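Local coordinates for protein aminoglycoside N(6')acetyltransferase (Legionella pneumophila subsp. pneumophila, PDB 3F5B) that is probably a GNAT-type acetyltransferase that transfers an acetyl group to an amino group of an aminoglycoside, at residues K22-L27 against H66-D71. Sequence-based numbering, arbitrary orientation.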
loop_
_atom_site.group_PDB
_atom_site.type_symbol
_atom_site.label_atom_id
_atom_site.label_comp_id
_atom_site.label_asym_id
_atom_site.label_seq_id
_atom_site.Cartn_x
_atom_site.Cartn_y
_atom_site.Cartn_z
ATOM N N LYS A 22 -8.889 15.744 6.655
ATOM C CA LYS A 22 -8.911 15.839 8.117
ATOM C C LYS A 22 -10.066 15.118 8.771
ATOM O O LYS A 22 -9.960 14.712 9.915
ATOM C CB LYS A 22 -8.941 17.298 8.590
ATOM C CG LYS A 22 -7.613 18.014 8.547
ATOM C CD LYS A 22 -7.833 19.514 8.795
ATOM C CE LYS A 22 -6.571 20.197 9.292
ATOM N NZ LYS A 22 -6.079 19.552 10.556
ATOM N N SER A 23 -11.181 14.982 8.068
ATOM C CA SER A 23 -12.356 14.404 8.692
ATOM C C SER A 23 -12.194 12.907 8.937
ATOM O O SER A 23 -12.972 12.319 9.683
ATOM C CB SER A 23 -13.608 14.690 7.872
ATOM O OG SER A 23 -13.519 14.002 6.653
ATOM N N GLN A 24 -11.179 12.297 8.325
ATOM C CA GLN A 24 -10.942 10.862 8.457
ATOM C C GLN A 24 -9.747 10.584 9.347
ATOM O O GLN A 24 -9.369 9.435 9.528
ATOM C CB GLN A 24 -10.724 10.243 7.080
ATOM C CG GLN A 24 -11.971 10.219 6.214
ATOM C CD GLN A 24 -11.707 10.599 4.770
ATOM O OE1 GLN A 24 -10.711 11.267 4.440
ATOM N NE2 GLN A 24 -12.603 10.158 3.882
ATOM N N HIS A 25 -9.141 11.641 9.880
ATOM C CA HIS A 25 -7.932 11.520 10.678
ATOM C C HIS A 25 -8.091 10.568 11.889
ATOM O O HIS A 25 -7.313 9.607 12.052
ATOM C CB HIS A 25 -7.473 12.903 11.172
ATOM C CG HIS A 25 -6.025 12.951 11.575
ATOM N ND1 HIS A 25 -5.395 14.120 11.946
ATOM C CD2 HIS A 25 -5.087 11.974 11.665
ATOM C CE1 HIS A 25 -4.133 13.865 12.243
ATOM N NE2 HIS A 25 -3.919 12.569 12.080
ATOM N N GLU A 26 -9.096 10.838 12.727
ATOM C CA GLU A 26 -9.309 10.036 13.915
ATOM C C GLU A 26 -9.668 8.591 13.576
ATOM O O GLU A 26 -9.187 7.673 14.240
ATOM C CB GLU A 26 -10.316 10.704 14.864
ATOM C CG GLU A 26 -9.814 12.098 15.281
ATOM C CD GLU A 26 -10.473 12.655 16.501
ATOM O OE1 GLU A 26 -11.652 12.290 16.804
ATOM O OE2 GLU A 26 -9.805 13.475 17.156
ATOM N N LEU A 27 -10.461 8.392 12.517
ATOM C CA LEU A 27 -10.755 7.031 12.015
ATOM C C LEU A 27 -9.494 6.204 11.772
ATOM O O LEU A 27 -9.374 5.051 12.243
ATOM C CB LEU A 27 -11.619 7.075 10.741
ATOM C CG LEU A 27 -11.836 5.754 9.973
ATOM C CD1 LEU A 27 -12.672 4.779 10.759
ATOM C CD2 LEU A 27 -12.464 5.993 8.598
ATOM N N HIS A 66 -1.169 9.889 1.472
ATOM C CA HIS A 66 -1.949 9.049 2.390
ATOM C C HIS A 66 -3.358 8.904 1.812
ATOM O O HIS A 66 -3.978 9.914 1.440
ATOM C CB HIS A 66 -1.963 9.677 3.778
ATOM C CG HIS A 66 -0.603 9.702 4.419
ATOM N ND1 HIS A 66 -0.234 8.818 5.409
ATOM C CD2 HIS A 66 0.497 10.447 4.148
ATOM C CE1 HIS A 66 1.027 9.050 5.751
ATOM N NE2 HIS A 66 1.491 10.030 4.999
ATOM N N TRP A 67 -3.815 7.660 1.720
ATOM C CA TRP A 67 -5.049 7.301 1.037
ATOM C C TRP A 67 -5.966 6.480 1.934
ATOM O O TRP A 67 -5.524 5.830 2.917
ATOM C CB TRP A 67 -4.776 6.421 -0.207
ATOM C CG TRP A 67 -3.806 6.943 -1.196
ATOM C CD1 TRP A 67 -2.437 6.844 -1.147
ATOM C CD2 TRP A 67 -4.118 7.618 -2.407
ATOM N NE1 TRP A 67 -1.874 7.406 -2.292
ATOM C CE2 TRP A 67 -2.890 7.891 -3.072
ATOM C CE3 TRP A 67 -5.325 8.014 -3.018
ATOM C CZ2 TRP A 67 -2.834 8.564 -4.301
ATOM C CZ3 TRP A 67 -5.263 8.655 -4.255
ATOM C CH2 TRP A 67 -4.030 8.921 -4.885
ATOM N N ILE A 68 -7.247 6.484 1.551
ATOM C CA ILE A 68 -8.277 5.667 2.200
ATOM C C ILE A 68 -9.051 4.934 1.083
ATOM O O ILE A 68 -9.345 5.526 0.037
ATOM C CB ILE A 68 -9.179 6.533 3.169
ATOM C CG1 ILE A 68 -10.224 5.690 3.940
ATOM C CG2 ILE A 68 -9.860 7.724 2.467
ATOM C CD1 ILE A 68 -10.721 6.457 5.213
ATOM N N ALA A 69 -9.357 3.658 1.304
ATOM C CA ALA A 69 -10.144 2.847 0.349
ATOM C C ALA A 69 -11.548 2.702 0.881
ATOM O O ALA A 69 -11.724 2.444 2.089
ATOM C CB ALA A 69 -9.517 1.467 0.202
ATOM N N TYR A 70 -12.536 2.815 -0.016
ATOM C CA TYR A 70 -13.948 2.718 0.327
ATOM C C TYR A 70 -14.604 1.556 -0.421
ATOM O O TYR A 70 -14.261 1.295 -1.570
ATOM C CB TYR A 70 -14.688 4.003 -0.078
ATOM C CG TYR A 70 -14.541 5.098 0.939
ATOM C CD1 TYR A 70 -13.374 5.872 1.002
ATOM C CD2 TYR A 70 -15.546 5.334 1.864
ATOM C CE1 TYR A 70 -13.230 6.883 1.967
ATOM C CE2 TYR A 70 -15.418 6.328 2.827
ATOM C CZ TYR A 70 -14.258 7.094 2.867
ATOM O OH TYR A 70 -14.165 8.072 3.832
ATOM N N ASP A 71 -15.545 0.888 0.248
ATOM C CA ASP A 71 -16.436 -0.063 -0.400
ATOM C C ASP A 71 -17.810 0.616 -0.288
ATOM O O ASP A 71 -18.427 0.597 0.775
ATOM C CB ASP A 71 -16.394 -1.387 0.356
ATOM C CG ASP A 71 -17.337 -2.426 -0.222
ATOM O OD1 ASP A 71 -17.610 -2.394 -1.452
ATOM O OD2 ASP A 71 -17.787 -3.275 0.566
#
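The amide of Gln24 and the phenol of Tyr70 approach from opposite directions, with NE2 of Gln24 at the ring edge, near the ring plane. NE2 donates to the hydroxyl, NE2 of Gln24 to OH of Tyr70 2.6 Å. The bond is short but bent, 138° at the hydrogen, and OH is tilted somewhat out of the amide plane; amide and ring themselves are turned 46° apart. CG2 of Ile68 packs against one face of the amide, 3.9 Å from NE2 of Gln24. The other end of the amide is held too: OE1 of Gln24 accepts from the backbone N of Asn21, so both polar atoms have partners and the amide's rotation is fixed.

In this GNAT domain the contact joins the 3-10 turn and start of helix 25-31 to strand 65-71, second in the sheet between edge strand 15-19 and strand 74-84. After the edge strand the chain turns and packs on strand 65-71. Ile68 points toward the turn, and the Tyr70 ring reaches it from two residues further on.

Ile68 offers both its methyls to the turn. While CG2 faces the amide, CD1 of Ile68 packs against CD2 of Leu27 at 3.8 Å and also borders CG of Gln24, 4.1 Å away. Having CG1 anti to the backbone N (chi1 -176°) carries the CD1 branch out toward the leucine. Pro75, on strand 74-84, touches Leu27, Ile68 and Tyr70 alike, and Met20 packs on Ile68.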